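Dicer Related Helicase (Caenorhabditis elegans, PDB 6M6S) probably acts as an ATP-dependent RNA helicase of the RIG-I-like family, using this C-terminal domain to bind 5'-triphosphorylated RNA duplex. Local coordinates at residues S54-S58 with E59-P63; L149-D152 with S153-H156; S40-R43 with F44-V47. One frame throughout, in Å; residues are numbered along the deposited sequence. Where two conformers were deposited one is given.

Overall arrangement
All three contacts are local, each within one continuous run of chain. Interaction 1 is the RNA-facing loop leading into strand 61-69; its chemistry is hydroxyl-to-carbonyl bonding, a proline against an aromatic ring and a base over that ring. Interaction 2 lies wholly on helix 140-167 and is ruled by main-chain bonds, with Asp150, Asp152 and Ser153 bonding strands and loops of the domain, and Leu151, Arg154 and Gln155 exposed. Interaction 3, across the chain's centre from interaction 1, joins a 3-10 turn to strand 45-48, a neighbour of 61-69, through the buried Val41, Trp42 and Leu45. The helix touches both other contacts: His156 meets residues 54-63, and Leu149 packs on Trp42 and Val47.

Interaction 1. Residues S54-S58 with E59-P63; sequences SKYLS and EDNQP. With nucleotides of chain C.
Ser58, Pro63 and Tyr56 carry this contact, in the loop that bends into strand 61-69 of the RIG-I-like C-terminal domain where it meets the bound RNA. Ser58 OG donates to Asn61 O at 2.7 Å, from 57° out of the carbonyl plane, so the hydroxyl stands above the carbonyl and not on a lone pair. A chi1 of 81° sets OG between its own backbone N and carbonyl carbon, turned across the bend. Two residues earlier, Tyr56 CD2 meets Pro63 CG at 3.9 Å, and the two side chains cross at about a right angle. The ring is directed there by a CG anti to the backbone N (chi1 172°), which also brings Tyr56 CE2 to 3.4 Å from Asn61 O. Over one ring face lies the base of C12 of chain C, whose N4 sits 3.5 Å above the Tyr56 plane, over its centre. Beside it, Asn61 ND2 makes a weak hydrogen bond of 2.6 Å to the C12 O2' of chain C. With an alanine at Tyr56, the base would probably lose the surface it lies on, and Pro63 CG would lose its packing against this ring. Ser54 opens an ST turn, its OG accepting from Tyr56 N at 3.1 Å; OG also bonds a modified group of the bound partner. A water accepts from Ser54 N at 3.0 Å and donates to Pro63 O at 2.7 Å.

Interaction 2. Residues L149-D152 with S153-H156; sequences LDLD and SRQH
Ser153 N donates to Leu149 O at 2.8 Å with an N-H...O angle of 156°, and Arg154 N reaches Asp150 O at the same 2.8 Å. His156 N to Asp152 O (2.9 Å) and Gln155 N to Leu151 O (3.1 Å) complete four successive i to i+4 bonds, the evidence for regular alpha-helix through these eight residues. The carboxylates find their partners beyond this turn: Asp152 bonds Ser49 and Ser65, while Asp150 pairs with Lys146 and accepts from Tyr86. Ser153 OG is likewise taken up, by Gln62 and Lys81, and His156 NE2 gives a weak bond to Ser58 O.

The Arg154 side chain folds back along the helix. Its chain bends at chi3 (-57°), which lays the guanidinium over Asp150 O and Leu151 CA, both 4.0 Å above its plane, nearer its margin than its middle. Arg154 NH2 also lies beside the CG and CD2 branch of Leu151, where the two side chains cross obliquely. Asp150 OD2 and Arg154 NH1 stay 5.0 Å apart, so their opposite charges may attract but make no salt bridge. On the buried side, Leu149 packs on Trp42, Leu136 and Tyr86, and His156 on Leu57 and Leu64. Arg154, Leu151 and Gln155 are exposed, a division into a buried and an exposed face, as in an amphipathic helix, here helix 140-167 lying against the sheet of strands 45-48, 61-69, 75-82 and 85-90.

Interaction 3. Residues S40-R43 with F44-V47; sequences SVWR and FLHV
The Phe44 ring has Arg43 CB over one face, 4.1 Å from the centroid and only 5° off the ring normal, a CH-pi contact. Beyond CB the arginine runs alongside the phenylalanine, pointing the same way, and bends at chi3 so that its guanidinium meets the end of the ring. Phe44 CZ lies over the centre of that group, 3.6 Å from Arg43 CZ, and the two planes are 50° apart, so this is no parallel stack. Ser40 CB stands at the guanidinium edge, in its plane. The Trp42 indole is approached obliquely by two aliphatic groups: Val47 CG2 lies 3.9 Å from Trp42 CZ3, and Leu45 CD1 is 4.3 Å from Trp42 CE3.

The backbone beneath is a 3-10 turn running into strand 45-48, an outermost strand of its antiparallel sheet. Phe44 N donates to Val41 O at 2.9 Å, and Leu45 N to Trp42 O at 3.2 Å, both i to i+3 bonds. In the second the donor stands well above the carbonyl plane, 68° out of it. Trp42 O and Leu45 O are two acceptors held 3.2 Å apart, and Lys145 NZ bonds both, which probably eases their repulsion. Trp42 also touches Tyr86 and Pro88 of strand 85-90. Leu45 packs on Ile67, its side chain about 6 Å from that of the zinc ligand Cys69.

Interaction 1. Residues S54-S58 with E59-P63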
loop_
_atom_site.group_PDB
_atom_site.type_symbol
_atom_site.label_atom_id
_atom_site.label_comp_id
_atom_site.label_asym_id
_atom_site.label_seq_id
_atom_site.Cartn_x
_atom_site.Cartn_y
_atom_site.Cartn_z
ATOM N N SER B 54 -17.870 7.649 18.656
ATOM C CA SER B 54 -16.512 7.149 18.720
ATOM C C SER B 54 -16.169 6.818 20.148
ATOM O O SER B 54 -16.715 7.409 21.084
ATOM C CB SER B 54 -15.542 8.240 18.237
ATOM O OG SER B 54 -14.202 7.764 18.235
ATOM N N LYS B 55 -15.259 5.875 20.318
ATOM C CA LYS B 55 -14.758 5.553 21.642
ATOM C C LYS B 55 -13.728 6.610 22.071
ATOM O O LYS B 55 -13.484 6.827 23.261
ATOM C CB LYS B 55 -14.166 4.138 21.622
ATOM C CG LYS B 55 -15.248 3.073 21.357
ATOM C CD LYS B 55 -14.692 1.657 21.423
ATOM C CE LYS B 55 -13.615 1.447 20.363
ATOM N NZ LYS B 55 -14.119 1.563 18.942
ATOM N N TYR B 56 -13.139 7.277 21.076
ATOM C CA TYR B 56 -12.265 8.405 21.362
ATOM C C TYR B 56 -13.119 9.655 21.557
ATOM O O TYR B 56 -13.672 10.175 20.587
ATOM C CB TYR B 56 -11.217 8.578 20.260
ATOM C CG TYR B 56 -10.395 9.832 20.392
ATOM C CD1 TYR B 56 -9.883 10.232 21.624
ATOM C CD2 TYR B 56 -10.127 10.620 19.269
ATOM C CE1 TYR B 56 -9.123 11.402 21.756
ATOM C CE2 TYR B 56 -9.373 11.784 19.396
ATOM C CZ TYR B 56 -8.881 12.166 20.610
ATOM O OH TYR B 56 -8.152 13.323 20.669
ATOM N N LEU B 57 -13.220 10.124 22.804
ATOM C CA LEU B 57 -14.023 11.314 23.110
ATOM C C LEU B 57 -13.155 12.501 23.463
ATOM O O LEU B 57 -12.395 12.432 24.413
ATOM C CB LEU B 57 -14.938 11.055 24.295
ATOM C CG LEU B 57 -15.951 9.923 24.119
ATOM C CD1 LEU B 57 -16.627 9.762 25.410
ATOM C CD2 LEU B 57 -16.978 10.214 23.016
ATOM N N SER B 58 -13.317 13.610 22.745
ATOM C CA SER B 58 -12.594 14.828 23.086
ATOM C C SER B 58 -13.368 16.036 22.593
ATOM O O SER B 58 -14.323 15.921 21.822
ATOM C CB SER B 58 -11.205 14.826 22.440
ATOM O OG SER B 58 -11.310 15.232 21.074
ATOM N N GLU B 59 -12.965 17.217 23.035
ATOM C CA GLU B 59 -13.649 18.403 22.588
ATOM C C GLU B 59 -13.131 18.902 21.232
ATOM O O GLU B 59 -13.887 19.397 20.397
ATOM C CB GLU B 59 -13.428 19.476 23.625
ATOM C CG GLU B 59 -14.583 20.386 23.755
ATOM C CD GLU B 59 -14.458 21.272 24.956
ATOM O OE1 GLU B 59 -15.484 21.883 25.322
ATOM O OE2 GLU B 59 -13.346 21.357 25.541
ATOM N N ASP B 60 -11.834 18.748 21.035
ATOM C CA ASP B 60 -11.100 19.411 19.973
ATOM C C ASP B 60 -10.742 18.515 18.805
ATOM O O ASP B 60 -10.124 18.962 17.830
ATOM C CB ASP B 60 -9.821 19.995 20.571
ATOM C CG ASP B 60 -10.107 21.134 21.524
ATOM O OD1 ASP B 60 -10.212 22.282 21.049
ATOM O OD2 ASP B 60 -10.247 20.884 22.739
ATOM N N ASN B 61 -11.085 17.241 18.904
ATOM C CA ASN B 61 -10.764 16.352 17.829
ATOM C C ASN B 61 -11.783 15.235 17.893
ATOM O O ASN B 61 -11.564 14.255 18.587
ATOM C CB ASN B 61 -9.326 15.806 18.003
ATOM C CG ASN B 61 -8.902 14.951 16.858
ATOM O OD1 ASN B 61 -9.658 14.119 16.377
ATOM N ND2 ASN B 61 -7.691 15.167 16.390
ATOM N N GLN B 62 -12.936 15.427 17.256
ATOM C CA GLN B 62 -14.029 14.444 17.340
ATOM C C GLN B 62 -14.159 13.682 16.044
ATOM O O GLN B 62 -14.452 14.294 15.031
ATOM C CB GLN B 62 -15.370 15.181 17.585
ATOM C CG GLN B 62 -15.302 16.258 18.635
ATOM C CD GLN B 62 -16.658 16.884 18.923
ATOM O OE1 GLN B 62 -17.588 16.799 18.102
ATOM N NE2 GLN B 62 -16.792 17.469 20.106
ATOM N N PRO B 63 -13.919 12.348 16.033
ATOM C CA PRO B 63 -14.247 11.578 14.832
ATOM C C PRO B 63 -15.774 11.519 14.688
ATOM O O PRO B 63 -16.433 11.112 15.636
ATOM C CB PRO B 63 -13.705 10.172 15.155
ATOM C CG PRO B 63 -12.715 10.415 16.377
ATOM C CD PRO B 63 -13.470 11.471 17.136
ATOM P P C C 12 -2.498 14.919 23.677
ATOM O OP1 C C 12 -2.370 16.351 24.071
ATOM O OP2 C C 12 -3.142 13.995 24.634
ATOM O "O5'" C C 12 -3.228 14.831 22.264
ATOM C "C5'" C C 12 -2.930 15.755 21.234
ATOM C "C4'" C C 12 -3.701 15.454 19.977
ATOM O "O4'" C C 12 -3.453 14.103 19.554
ATOM C "C3'" C C 12 -5.209 15.512 20.066
ATOM O "O3'" C C 12 -5.707 16.833 20.084
ATOM C "C2'" C C 12 -5.617 14.752 18.823
ATOM O "O2'" C C 12 -5.479 15.589 17.684
ATOM C "C1'" C C 12 -4.544 13.655 18.770
ATOM N N1 C C 12 -5.066 12.387 19.326
ATOM C C2 C C 12 -5.771 11.555 18.467
ATOM O O2 C C 12 -5.867 11.893 17.269
ATOM N N3 C C 12 -6.275 10.393 18.952
ATOM C C4 C C 12 -6.143 10.103 20.244
ATOM N N4 C C 12 -6.675 8.959 20.671
ATOM C C5 C C 12 -5.443 10.946 21.151
ATOM C C6 C C 12 -4.933 12.077 20.649
HETATM O O HOH W 1 -18.254 10.358 17.532
#

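Interaction 2. Residues L149-D152 with S153-H156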
loop_
_atom_site.group_PDB
_atom_site.type_symbol
_atom_site.label_atom_id
_atom_site.label_comp_id
_atom_site.label_asym_id
_atom_site.label_seq_id
_atom_site.Cartn_x
_atom_site.Cartn_y
_atom_site.Cartn_z
ATOM N N LEU B 149 -23.426 16.338 10.222
ATOM C CA LEU B 149 -22.263 16.531 11.113
ATOM C C LEU B 149 -22.650 17.134 12.466
ATOM O O LEU B 149 -22.164 16.677 13.519
ATOM C CB LEU B 149 -21.215 17.404 10.437
ATOM C CG LEU B 149 -20.620 16.607 9.297
ATOM C CD1 LEU B 149 -19.955 17.526 8.274
ATOM C CD2 LEU B 149 -19.557 15.619 9.866
ATOM N N ASP B 150 -23.518 18.151 12.470
ATOM C CA ASP B 150 -23.874 18.780 13.709
ATOM C C ASP B 150 -24.603 17.796 14.641
ATOM O O ASP B 150 -24.394 17.836 15.867
ATOM C CB ASP B 150 -24.849 19.927 13.441
ATOM C CG ASP B 150 -24.185 21.168 12.869
ATOM O OD1 ASP B 150 -22.959 21.376 12.952
ATOM O OD2 ASP B 150 -24.945 22.023 12.379
ATOM N N LEU B 151 -25.456 16.937 14.088
ATOM C CA LEU B 151 -26.189 15.968 14.897
ATOM C C LEU B 151 -25.215 14.948 15.487
ATOM O O LEU B 151 -25.371 14.541 16.659
ATOM C CB LEU B 151 -27.138 15.161 14.046
ATOM C CG LEU B 151 -28.456 15.830 13.787
ATOM C CD1 LEU B 151 -29.139 15.154 12.622
ATOM C CD2 LEU B 151 -29.250 15.619 15.065
ATOM N N ASP B 152 -24.270 14.498 14.678
ATOM C CA ASP B 152 -23.309 13.535 15.191
ATOM C C ASP B 152 -22.429 14.224 16.253
ATOM O O ASP B 152 -22.071 13.576 17.257
ATOM C CB ASP B 152 -22.424 12.915 14.094
ATOM C CG ASP B 152 -23.140 11.833 13.285
ATOM O OD1 ASP B 152 -24.239 11.425 13.689
ATOM O OD2 ASP B 152 -22.582 11.376 12.249
ATOM N N SER B 153 -22.090 15.509 16.045
ATOM C CA SER B 153 -21.303 16.269 17.023
ATOM C C SER B 153 -22.057 16.432 18.340
ATOM O O SER B 153 -21.471 16.365 19.433
ATOM C CB SER B 153 -20.944 17.659 16.504
ATOM O OG SER B 153 -20.102 18.322 17.445
ATOM N N ARG B 154 -23.367 16.654 18.248
ATOM C CA ARG B 154 -24.151 16.855 19.463
ATOM C C ARG B 154 -24.183 15.564 20.274
ATOM O O ARG B 154 -24.101 15.588 21.510
ATOM C CB ARG B 154 -25.558 17.346 19.141
ATOM C CG ARG B 154 -25.649 18.886 18.959
ATOM C CD ARG B 154 -27.088 19.472 19.071
ATOM N NE ARG B 154 -27.985 18.846 18.107
ATOM C CZ ARG B 154 -28.139 19.253 16.845
ATOM N NH1 ARG B 154 -27.497 20.325 16.391
ATOM N NH2 ARG B 154 -28.953 18.596 16.034
ATOM N N GLN B 155 -24.319 14.431 19.602
ATOM C CA GLN B 155 -24.290 13.143 20.266
ATOM C C GLN B 155 -22.940 12.838 20.853
ATOM O O GLN B 155 -22.852 12.184 21.841
ATOM C CB GLN B 155 -24.618 12.005 19.331
ATOM C CG GLN B 155 -26.019 11.910 18.806
ATOM C CD GLN B 155 -27.040 11.586 19.874
ATOM O OE1 GLN B 155 -26.851 10.704 20.703
ATOM N NE2 GLN B 155 -28.130 12.296 19.839
ATOM N N HIS B 156 -21.887 13.240 20.175
ATOM C CA HIS B 156 -20.518 13.056 20.665
ATOM C C HIS B 156 -20.336 13.884 21.930
ATOM O O HIS B 156 -19.780 13.405 22.918
ATOM C CB HIS B 156 -19.517 13.520 19.617
ATOM C CG HIS B 156 -18.077 13.329 20.005
ATOM N ND1 HIS B 156 -17.293 12.330 19.483
ATOM C CD2 HIS B 156 -17.286 14.011 20.873
ATOM C CE1 HIS B 156 -16.078 12.397 19.995
ATOM N NE2 HIS B 156 -16.047 13.411 20.842
#

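Interaction 3. Residues S40-R43 with F44-V47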
loop_
_atom_site.group_PDB
_atom_site.type_symbol
_atom_site.label_atom_id
_atom_site.label_comp_id
_atom_site.label_asym_id
_atom_site.label_seq_id
_atom_site.Cartn_x
_atom_site.Cartn_y
_atom_site.Cartn_z
ATOM N N SER B 40 -13.576 23.030 -1.419
ATOM C CA SER B 40 -14.360 22.399 -2.508
ATOM C C SER B 40 -14.564 20.928 -2.368
ATOM O O SER B 40 -15.379 20.365 -3.100
ATOM C CB SER B 40 -13.657 22.622 -3.864
ATOM O OG SER B 40 -13.568 24.001 -4.095
ATOM N N VAL B 41 -13.795 20.272 -1.494
ATOM C CA VAL B 41 -13.782 18.815 -1.469
ATOM C C VAL B 41 -15.166 18.267 -1.097
ATOM O O VAL B 41 -15.528 17.163 -1.498
ATOM C CB VAL B 41 -12.704 18.285 -0.513
ATOM C CG1 VAL B 41 -13.132 18.452 0.904
ATOM C CG2 VAL B 41 -12.430 16.804 -0.822
ATOM N N TRP B 42 -15.981 19.075 -0.376
ATOM C CA TRP B 42 -17.209 18.500 0.115
ATOM C C TRP B 42 -18.186 18.158 -1.039
ATOM O O TRP B 42 -19.072 17.273 -0.871
ATOM C CB TRP B 42 -17.887 19.475 1.086
ATOM C CG TRP B 42 -17.164 19.697 2.426
ATOM C CD1 TRP B 42 -16.565 20.848 2.856
ATOM C CD2 TRP B 42 -17.061 18.759 3.512
ATOM N NE1 TRP B 42 -16.094 20.703 4.125
ATOM C CE2 TRP B 42 -16.397 19.448 4.573
ATOM C CE3 TRP B 42 -17.480 17.419 3.696
ATOM C CZ2 TRP B 42 -16.102 18.836 5.783
ATOM C CZ3 TRP B 42 -17.214 16.798 4.903
ATOM C CH2 TRP B 42 -16.561 17.543 5.953
ATOM N N ARG B 43 -18.049 18.815 -2.207
ATOM C CA ARG B 43 -18.882 18.525 -3.380
ATOM C C ARG B 43 -18.748 17.072 -3.808
ATOM O O ARG B 43 -19.689 16.489 -4.378
ATOM C CB ARG B 43 -18.456 19.419 -4.556
ATOM C CG ARG B 43 -18.424 20.908 -4.185
ATOM C CD ARG B 43 -17.402 21.632 -5.043
ATOM N NE ARG B 43 -17.678 21.477 -6.467
ATOM C CZ ARG B 43 -16.759 21.628 -7.419
ATOM N NH1 ARG B 43 -15.503 21.924 -7.093
ATOM N NH2 ARG B 43 -17.092 21.469 -8.695
ATOM N N PHE B 44 -17.604 16.496 -3.465
ATOM C CA PHE B 44 -17.235 15.141 -3.940
ATOM C C PHE B 44 -17.409 14.060 -2.887
ATOM O O PHE B 44 -16.974 12.893 -3.054
ATOM C CB PHE B 44 -15.810 15.158 -4.498
ATOM C CG PHE B 44 -15.622 16.226 -5.523
ATOM C CD1 PHE B 44 -16.472 16.289 -6.615
ATOM C CD2 PHE B 44 -14.685 17.240 -5.320
ATOM C CE1 PHE B 44 -16.339 17.307 -7.551
ATOM C CE2 PHE B 44 -14.548 18.275 -6.246
ATOM C CZ PHE B 44 -15.392 18.310 -7.364
ATOM N N LEU B 45 -18.057 14.415 -1.781
ATOM C CA LEU B 45 -18.248 13.474 -0.683
ATOM C C LEU B 45 -19.706 13.427 -0.243
ATOM O O LEU B 45 -20.359 14.479 -0.068
ATOM C CB LEU B 45 -17.420 13.857 0.528
ATOM C CG LEU B 45 -15.914 13.963 0.268
ATOM C CD1 LEU B 45 -15.250 14.551 1.453
ATOM C CD2 LEU B 45 -15.337 12.517 -0.005
ATOM N N HIS B 46 -20.224 12.226 0.007
ATOM C CA HIS B 46 -21.465 12.121 0.774
ATOM C C HIS B 46 -21.117 11.927 2.260
ATOM O O HIS B 46 -20.143 11.216 2.618
ATOM C CB HIS B 46 -22.350 10.904 0.362
ATOM C CG HIS B 46 -22.850 10.940 -1.060
ATOM N ND1 HIS B 46 -23.943 11.690 -1.452
ATOM C CD2 HIS B 46 -22.429 10.278 -2.173
ATOM C CE1 HIS B 46 -24.151 11.522 -2.749
ATOM N NE2 HIS B 46 -23.254 10.660 -3.212
ATOM N N VAL B 47 -21.943 12.510 3.126
ATOM C CA VAL B 47 -21.702 12.467 4.552
ATOM C C VAL B 47 -22.816 11.648 5.153
ATOM O O VAL B 47 -24.001 11.998 4.993
ATOM C CB VAL B 47 -21.668 13.927 5.122
ATOM C CG1 VAL B 47 -21.626 13.917 6.641
ATOM C CG2 VAL B 47 -20.530 14.756 4.497
#